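PDB 2Q0X: paraflagellar rod component from Trypanosoma brucei, which is of unknown function but adopts the alpha/beta hydrolase fold, and is probably related to enzymes of that superfamily. Local coordinates for residues Lys277-Glu280 against Ser281-Val284; Ala203-Asn206 against Pro207-Lys211; Ile98-Leu101 against Leu102-Cys106; Gly173-Ser176 against Leu177-Leu180. All blocks are in the same frame, centred on the assembly; numbering follows the deposited sequence.

Overall arrangement
The four contacts are local ones, each within a single helix, helix start or short turn, and they differ mainly in their surroundings. Interaction 2, in helix 200-209, is the buried one; the others are only partly buried. Interaction 1 starts helix 280-299 and is rich in side-chain polar bonds to loops, whereas interaction 3 ends helix 87-104 with apolar contacts around a histidine. These two helix ends contrast with interaction 4, a 3-10 turn in the loop between helices 154-170 and 189-193. Interactions 3 and 4 also meet the second subunit. Interactions 2 and 3 lie on opposite sides of the chain's centre, their own centres about 35 Å apart.

Interaction 1 of 4, residues Lys277-Glu280 against Ser281-Val284; sequences KAAE and SEHV
The imidazole of His283 carries the methyl of Ala278 over one face: Ala278 CB stands 4.0 Å from the centroid of the His283 ring and 17° off its normal, a CH-pi contact displaced toward the CE1-NE2 rim. On the CD2 side the ring approaches the backbone obliquely, with His283 CD2 3.2 Å from Ala279 O. Phe265 meets it edge-to-face, and the rings of Tyr56 and His141 also come against it. The ring is held by more than this packing, since His283 ND1 pairs with the hydroxyl of Tyr56 and His283 NE2 with Asp267 OD1, which also accepts the Ala279 N-H. Two hydrogen bonds to ring nitrogens on different sides should restrict its rotation.

The second flat group is the carboxylate of Glu282. Its chain leaves beside its own backbone N (chi1 -67°) and then runs extended, which carries it back along the methyl of Ala279, with Glu282 OE1 3.2 Å from Ala279 CB. Glu282 OE2 is bound by Asn266 ND2.

Ala279 is the N-cap residue and the centre of an inverse gamma turn, so the chain bends here from strand to helix. The first helical bonds follow at once: His283 N reaches Ala279 O at 3.0 Å in an almost straight line (170°), and Val284 N reaches Glu280 O at 3.1 Å. Val284 CG2 covers that same Glu280 O at 3.4 Å. Thus the segment joins strand 275-277, paired through Lys277 with Thr268, to the first turn of helix 280-299, beside the loops that carry Tyr56 and Phe265.

Interaction 2 of 4, residues Ala203-Asn206 against Pro207-Lys211; sequences AVWN and PCIRK
Pro207 lays its ring against the turn before it, Pro207 CG lying 3.6 Å from Ala203 O. Having no N-H, the proline leaves the usual backbone bond at its nitrogen unmade, and helix 200-209 kinks there after a wider pi-type turn at 203-205.

Cys208 restores the bonding. Cys208 N lies 3.0 Å from Val204 O in a hydrogen bond, and its thiol turns back over the same oxygen, with Cys208 SG 3.3 Å from Val204 O; the torsion that sets SG beside the backbone N (chi1 -82°) brings it there. The sulfur also faces Val204 CG1.

Ile209, the last helical residue, makes an almost straight Ile209 N to Trp205 O bond of 3.0 Å (173°). Its CG1 methylene lies over one face of the indole, 4.2 Å from the centroid of the five-membered ring of Trp205, a CH-pi contact toward the rim of the ring system. The indole N-H of Trp205 is spent on Tyr237 OH.

Arg210 runs beside Asn206, both side chains heading the same way. Its extended chain brings Arg210 NH1 within 3.7 Å of Asn206 CG, the amide and guanidinium planes 60° apart, but the real partner of NH1 is Phe152 O, while Asn206 OD1 is bonded to Gln201. Lys211, with positive phi, is the C-prime residue of the Schellman motif that closes the helix.

Chemically, then, the turn divides its labour: Pro207 and Cys208 pack on helix 213-218, and Val204, Trp205 and Ile209 on helix 241-254, while the amide and guanidinium lie together without bonding each other and satisfy separate partners.

Interaction 3 of 4, residues Ile98-Leu101 against Leu102-Cys106; sequences IGIL and LRDHC
His105 folds back against the last turn of helix 87-104 and lies alongside Ile100, with His105 CE1 4.0 Å from Ile100 CG2. From another direction Leu101 meets the same ring, its CD2 lying 4.1 Å from His105 ND1 while Leu101 CA sits at the ring edge. A torsion that sets the imidazole beside its own backbone N (chi1 -64°) brings the ring alongside both residues. One turn earlier Ile98 and Leu102 run alongside each other in the same direction, and Ile98 CG2 touches Leu102 CD1 at 4.0 Å.

The next shell is the backbone that spaces these groups. Leu102 N binds Ile98 O at 2.9 Å, and Asp104 N binds Ile100 O at 2.7 Å. His105, where the chain leaves helical geometry, still donates to Leu101 O at 3.1 Å, though its N lies 49° out of that carbonyl plane, as the unwinding chain swings away from the ideal path. Along the outer surface Arg103 NH1 and Asp104 OD2 form a salt bridge of 2.7 Å between consecutive residues.

Farther out, Ile98 and Leu101 pack on strand 40-44 of the central sheet, and Leu102 meets His131 and Ser134. The imidazole of His105 meets the ring of Phe18, the planes about 25° apart, and touches Pro12 of the second subunit.

What crosses between the segments is therefore apolar packing and backbone bonding, with the ion pair beside it inside Leu102-Cys106. Within that largely hydrocarbon setting His105 ND1 is buried without a polar partner in the model, which may disfavour protonation of that nitrogen.

Interaction 4 of 4, residues Gly173-Ser176 against Leu177-Leu180; sequences GEDS and LAML
Met179 N donates to Ser176 O at 3.0 Å, the second of two i to i+3 bonds that make this a short 3-10 turn. The first, Ala178 N to Asp175 O at 3.2 Å, is longer and more bent (138°). Both donors stand well above the plane of the carbonyl they bind, consistent with the tight winding of a 3-10 turn.

Before the turn Asp175 is the centre of an inverse gamma turn. Its carboxylate swings forward over the 3-10 segment, CG opposite the backbone N (chi1 -166°), and comes to lie beside Leu177 and Ala178, with Asp175 OD1 3.7 Å from Leu177 CB. The charge itself is met by Arg172, which forms a salt bridge with Asp175 OD2.

The loop joins helix 154-170 to helix 189-193 and lies at the subunit interface: the hydroxyl of Ser176 is hydrogen-bonded to Glu174 of the second subunit, and the reciprocal bond is made from Glu174 here. Met179, bent at chi2 and chi3, packs its side chain against the two flanking helices. Around the acceptor the packing is close, Met179 CB lying 3.3 Å and Leu180 CD1 3.7 Å from Ser176 O.

Interaction 1 of 4, residues Lys277-Glu280 against Ser281-Val284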
# COMPACT_ATOMS: atom_id res chain seq x y z
N LYS A 277 -16.22 -5.27 12.10
CA LYS A 277 -15.64 -6.20 13.05
C LYS A 277 -15.98 -7.61 12.61
O LYS A 277 -17.15 -7.95 12.47
CB LYS A 277 -16.17 -5.92 14.46
CG LYS A 277 -15.45 -6.69 15.60
CD LYS A 277 -16.08 -6.35 16.96
CE LYS A 277 -15.70 -7.36 18.06
NZ LYS A 277 -16.16 -6.92 19.42
N ALA A 278 -14.96 -8.42 12.36
CA ALA A 278 -15.14 -9.79 11.95
C ALA A 278 -15.53 -10.57 13.21
O ALA A 278 -15.13 -10.21 14.33
CB ALA A 278 -13.87 -10.35 11.36
N ALA A 279 -16.35 -11.60 13.02
CA ALA A 279 -16.56 -12.56 14.09
C ALA A 279 -15.28 -13.40 14.11
O ALA A 279 -15.20 -14.46 13.48
CB ALA A 279 -17.79 -13.40 13.81
N GLU A 280 -14.28 -12.89 14.83
CA GLU A 280 -12.91 -13.36 14.72
C GLU A 280 -12.78 -14.86 14.95
O GLU A 280 -12.15 -15.57 14.17
CB GLU A 280 -12.00 -12.58 15.68
CG GLU A 280 -11.89 -11.09 15.33
CD GLU A 280 -11.09 -10.30 16.36
OE1 GLU A 280 -11.49 -10.24 17.56
OE2 GLU A 280 -10.06 -9.71 15.97
N SER A 281 -13.41 -15.33 16.01
CA SER A 281 -13.36 -16.74 16.40
C SER A 281 -14.07 -17.65 15.39
O SER A 281 -13.65 -18.79 15.18
CB SER A 281 -14.03 -16.90 17.77
OG SER A 281 -13.17 -17.57 18.68
N GLU A 282 -15.18 -17.16 14.83
CA GLU A 282 -15.91 -17.89 13.79
C GLU A 282 -15.07 -18.04 12.52
O GLU A 282 -14.96 -19.15 11.99
CB GLU A 282 -17.23 -17.19 13.43
CG GLU A 282 -18.30 -17.17 14.55
CD GLU A 282 -19.53 -16.34 14.15
OE1 GLU A 282 -19.61 -15.94 12.96
OE2 GLU A 282 -20.40 -16.09 15.01
N HIS A 283 -14.46 -16.95 12.05
CA HIS A 283 -13.58 -16.99 10.86
C HIS A 283 -12.44 -17.98 11.05
O HIS A 283 -12.20 -18.82 10.20
CB HIS A 283 -12.97 -15.63 10.55
CG HIS A 283 -13.91 -14.63 9.95
ND1 HIS A 283 -13.56 -13.84 8.88
CD2 HIS A 283 -15.17 -14.26 10.30
CE1 HIS A 283 -14.58 -13.05 8.58
NE2 HIS A 283 -15.56 -13.28 9.43
N VAL A 284 -11.73 -17.88 12.16
CA VAL A 284 -10.57 -18.73 12.37
C VAL A 284 -10.99 -20.21 12.38
O VAL A 284 -10.38 -21.04 11.70
CB VAL A 284 -9.82 -18.36 13.67
CG1 VAL A 284 -8.81 -19.46 14.06
CG2 VAL A 284 -9.12 -17.01 13.50

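Interaction 2 of 4, residues Ala203-Asn206 against Pro207-Lys211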
# COMPACT_ATOMS: atom_id res chain seq x y z
N ALA A 203 -20.74 -12.25 -8.05
CA ALA A 203 -20.30 -13.62 -8.36
C ALA A 203 -21.28 -14.70 -7.88
O ALA A 203 -21.43 -15.72 -8.54
CB ALA A 203 -18.93 -13.87 -7.79
N VAL A 204 -21.94 -14.48 -6.74
CA VAL A 204 -22.75 -15.53 -6.12
C VAL A 204 -24.17 -15.08 -5.73
O VAL A 204 -25.15 -15.70 -6.13
CB VAL A 204 -22.02 -16.11 -4.87
CG1 VAL A 204 -22.92 -17.02 -4.06
CG2 VAL A 204 -20.76 -16.86 -5.29
N TRP A 205 -24.28 -14.01 -4.97
CA TRP A 205 -25.54 -13.65 -4.33
C TRP A 205 -26.61 -13.28 -5.34
O TRP A 205 -27.68 -13.92 -5.41
CB TRP A 205 -25.33 -12.50 -3.34
CG TRP A 205 -26.40 -12.43 -2.30
CD1 TRP A 205 -27.36 -11.49 -2.18
CD2 TRP A 205 -26.61 -13.36 -1.22
NE1 TRP A 205 -28.16 -11.76 -1.10
CE2 TRP A 205 -27.72 -12.91 -0.50
CE3 TRP A 205 -25.95 -14.53 -0.81
CZ2 TRP A 205 -28.21 -13.58 0.63
CZ3 TRP A 205 -26.43 -15.20 0.32
CH2 TRP A 205 -27.54 -14.72 1.03
N ASN A 206 -26.32 -12.25 -6.13
CA ASN A 206 -27.24 -11.81 -7.18
C ASN A 206 -27.67 -12.91 -8.15
O ASN A 206 -28.86 -13.17 -8.27
CB ASN A 206 -26.64 -10.60 -7.93
CG ASN A 206 -26.69 -9.32 -7.10
OD1 ASN A 206 -27.30 -9.28 -6.02
ND2 ASN A 206 -26.08 -8.26 -7.62
N PRO A 207 -26.71 -13.58 -8.82
CA PRO A 207 -27.15 -14.64 -9.75
C PRO A 207 -27.89 -15.81 -9.11
O PRO A 207 -28.77 -16.39 -9.74
CB PRO A 207 -25.84 -15.11 -10.40
CG PRO A 207 -24.75 -14.60 -9.50
CD PRO A 207 -25.25 -13.40 -8.83
N CYS A 208 -27.56 -16.17 -7.86
CA CYS A 208 -28.25 -17.27 -7.19
C CYS A 208 -29.68 -16.90 -6.84
O CYS A 208 -30.59 -17.65 -7.11
CB CYS A 208 -27.52 -17.71 -5.92
SG CYS A 208 -26.14 -18.82 -6.15
N ILE A 209 -29.87 -15.73 -6.22
CA ILE A 209 -31.23 -15.24 -5.89
C ILE A 209 -32.08 -15.03 -7.15
O ILE A 209 -33.30 -15.26 -7.14
CB ILE A 209 -31.18 -13.91 -5.07
CG1 ILE A 209 -30.37 -14.07 -3.76
CG2 ILE A 209 -32.60 -13.38 -4.77
CD1 ILE A 209 -30.81 -15.21 -2.86
N ARG A 210 -31.45 -14.58 -8.24
CA ARG A 210 -32.15 -14.34 -9.51
C ARG A 210 -32.13 -15.52 -10.51
O ARG A 210 -32.53 -15.35 -11.67
CB ARG A 210 -31.56 -13.10 -10.18
CG ARG A 210 -32.08 -11.81 -9.60
CD ARG A 210 -31.13 -10.69 -9.89
NE ARG A 210 -31.69 -9.41 -9.47
CZ ARG A 210 -30.99 -8.35 -9.07
NH1 ARG A 210 -29.66 -8.39 -9.04
NH2 ARG A 210 -31.63 -7.25 -8.70
N LYS A 211 -31.65 -16.68 -10.07
CA LYS A 211 -31.57 -17.89 -10.89
C LYS A 211 -30.88 -17.67 -12.25
O LYS A 211 -31.24 -18.31 -13.25
CB LYS A 211 -32.97 -18.52 -11.06
CG LYS A 211 -33.42 -19.40 -9.86
CD LYS A 211 -34.54 -18.81 -8.99
CE LYS A 211 -35.93 -19.22 -9.45
NZ LYS A 211 -36.92 -19.42 -8.33

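Interaction 3 of 4, residues Ile98-Leu101 against Leu102-Cys106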
# COMPACT_ATOMS: atom_id res chain seq x y z
N ILE A 98 2.31 -16.49 -7.08
CA ILE A 98 2.08 -17.93 -6.91
C ILE A 98 3.24 -18.74 -7.49
O ILE A 98 3.78 -19.63 -6.83
CB ILE A 98 0.73 -18.38 -7.50
CG1 ILE A 98 -0.42 -17.74 -6.72
CG2 ILE A 98 0.60 -19.92 -7.48
CD1 ILE A 98 -1.82 -17.97 -7.36
N GLY A 99 3.64 -18.43 -8.73
CA GLY A 99 4.82 -19.02 -9.32
C GLY A 99 6.09 -18.91 -8.50
O GLY A 99 6.85 -19.90 -8.35
N ILE A 100 6.36 -17.72 -7.97
CA ILE A 100 7.50 -17.49 -7.09
C ILE A 100 7.41 -18.36 -5.83
O ILE A 100 8.37 -19.02 -5.45
CB ILE A 100 7.58 -16.01 -6.68
CG1 ILE A 100 8.10 -15.17 -7.85
CG2 ILE A 100 8.44 -15.81 -5.39
CD1 ILE A 100 7.70 -13.68 -7.73
N LEU A 101 6.26 -18.38 -5.20
CA LEU A 101 6.08 -19.20 -4.00
C LEU A 101 6.31 -20.70 -4.24
O LEU A 101 6.93 -21.40 -3.42
CB LEU A 101 4.68 -18.99 -3.44
CG LEU A 101 4.40 -17.63 -2.80
CD1 LEU A 101 2.94 -17.46 -2.51
CD2 LEU A 101 5.25 -17.46 -1.51
N LEU A 102 5.78 -21.19 -5.36
CA LEU A 102 5.91 -22.59 -5.70
C LEU A 102 7.37 -22.94 -5.95
O LEU A 102 7.89 -23.85 -5.33
CB LEU A 102 5.06 -22.95 -6.92
CG LEU A 102 3.54 -22.84 -6.75
CD1 LEU A 102 2.83 -23.14 -8.08
CD2 LEU A 102 3.04 -23.73 -5.64
N ARG A 103 8.04 -22.20 -6.82
CA ARG A 103 9.41 -22.62 -7.16
C ARG A 103 10.45 -22.16 -6.13
O ARG A 103 11.39 -22.90 -5.85
CB ARG A 103 9.85 -22.30 -8.60
CG ARG A 103 9.18 -21.13 -9.27
CD ARG A 103 9.80 -20.79 -10.61
NE ARG A 103 11.23 -20.51 -10.48
CZ ARG A 103 11.78 -19.38 -10.01
NH1 ARG A 103 11.04 -18.35 -9.61
NH2 ARG A 103 13.11 -19.29 -9.96
N ASP A 104 10.27 -20.97 -5.56
CA ASP A 104 11.32 -20.40 -4.71
C ASP A 104 11.15 -20.63 -3.21
O ASP A 104 12.14 -20.57 -2.49
CB ASP A 104 11.53 -18.92 -5.03
CG ASP A 104 11.99 -18.70 -6.47
OD1 ASP A 104 12.68 -19.58 -7.02
OD2 ASP A 104 11.67 -17.64 -7.05
N HIS A 105 9.95 -20.96 -2.75
CA HIS A 105 9.73 -21.15 -1.31
C HIS A 105 9.18 -22.52 -0.89
O HIS A 105 8.56 -22.65 0.16
CB HIS A 105 8.87 -19.99 -0.78
CG HIS A 105 9.54 -18.66 -0.90
ND1 HIS A 105 9.33 -17.81 -1.97
CD2 HIS A 105 10.44 -18.04 -0.10
CE1 HIS A 105 10.08 -16.73 -1.82
NE2 HIS A 105 10.76 -16.85 -0.70
N CYS A 106 9.44 -23.55 -1.69
CA CYS A 106 8.98 -24.93 -1.44
C CYS A 106 7.52 -25.05 -1.00
O CYS A 106 7.17 -25.91 -0.18
CB CYS A 106 9.87 -25.67 -0.43
SG CYS A 106 9.55 -27.51 -0.41

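Interaction 4 of 4, residues Gly173-Ser176 against Leu177-Leu180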
# COMPACT_ATOMS: atom_id res chain seq x y z
N GLY A 173 -9.75 6.52 -14.75
CA GLY A 173 -9.75 5.15 -14.22
C GLY A 173 -9.25 4.95 -12.80
O GLY A 173 -9.66 4.00 -12.14
N GLU A 174 -8.36 5.84 -12.33
CA GLU A 174 -7.81 5.77 -10.96
C GLU A 174 -8.68 6.49 -9.91
O GLU A 174 -8.37 6.46 -8.74
CB GLU A 174 -6.40 6.38 -10.93
CG GLU A 174 -5.54 5.98 -9.69
CD GLU A 174 -4.20 6.72 -9.60
OE1 GLU A 174 -4.18 7.98 -9.55
OE2 GLU A 174 -3.15 6.04 -9.55
N ASP A 175 -9.76 7.12 -10.33
CA ASP A 175 -10.50 8.00 -9.43
C ASP A 175 -11.62 7.26 -8.69
O ASP A 175 -12.77 7.25 -9.13
CB ASP A 175 -11.04 9.20 -10.20
CG ASP A 175 -11.51 10.33 -9.30
OD1 ASP A 175 -11.42 10.18 -8.06
OD2 ASP A 175 -11.98 11.35 -9.84
N SER A 176 -11.28 6.64 -7.57
CA SER A 176 -12.26 5.85 -6.81
C SER A 176 -13.38 6.72 -6.23
O SER A 176 -14.50 6.24 -6.05
CB SER A 176 -11.57 5.04 -5.70
OG SER A 176 -11.22 5.83 -4.58
N LEU A 177 -13.07 7.99 -5.95
CA LEU A 177 -14.07 8.93 -5.42
C LEU A 177 -15.19 9.23 -6.41
O LEU A 177 -16.30 9.58 -6.00
CB LEU A 177 -13.41 10.24 -4.92
CG LEU A 177 -13.13 10.31 -3.41
CD1 LEU A 177 -12.04 9.35 -2.99
CD2 LEU A 177 -12.77 11.72 -2.99
N ALA A 178 -14.89 9.10 -7.71
CA ALA A 178 -15.91 9.22 -8.76
C ALA A 178 -16.93 8.07 -8.74
O ALA A 178 -17.98 8.18 -9.37
CB ALA A 178 -15.24 9.33 -10.14
N MET A 179 -16.63 6.99 -8.03
CA MET A 179 -17.50 5.81 -7.94
C MET A 179 -18.44 5.78 -6.73
O MET A 179 -19.11 4.76 -6.50
CB MET A 179 -16.65 4.52 -7.90
CG MET A 179 -15.99 4.17 -9.19
SD MET A 179 -17.16 4.02 -10.53
CE MET A 179 -18.53 3.11 -9.79
N LEU A 180 -18.51 6.86 -5.95
CA LEU A 180 -19.14 6.77 -4.63
C LEU A 180 -20.67 6.63 -4.66
O LEU A 180 -21.24 6.02 -3.76
CB LEU A 180 -18.72 7.94 -3.72
CG LEU A 180 -17.58 7.64 -2.72
CD1 LEU A 180 -16.24 8.03 -3.30
CD2 LEU A 180 -17.78 8.38 -1.39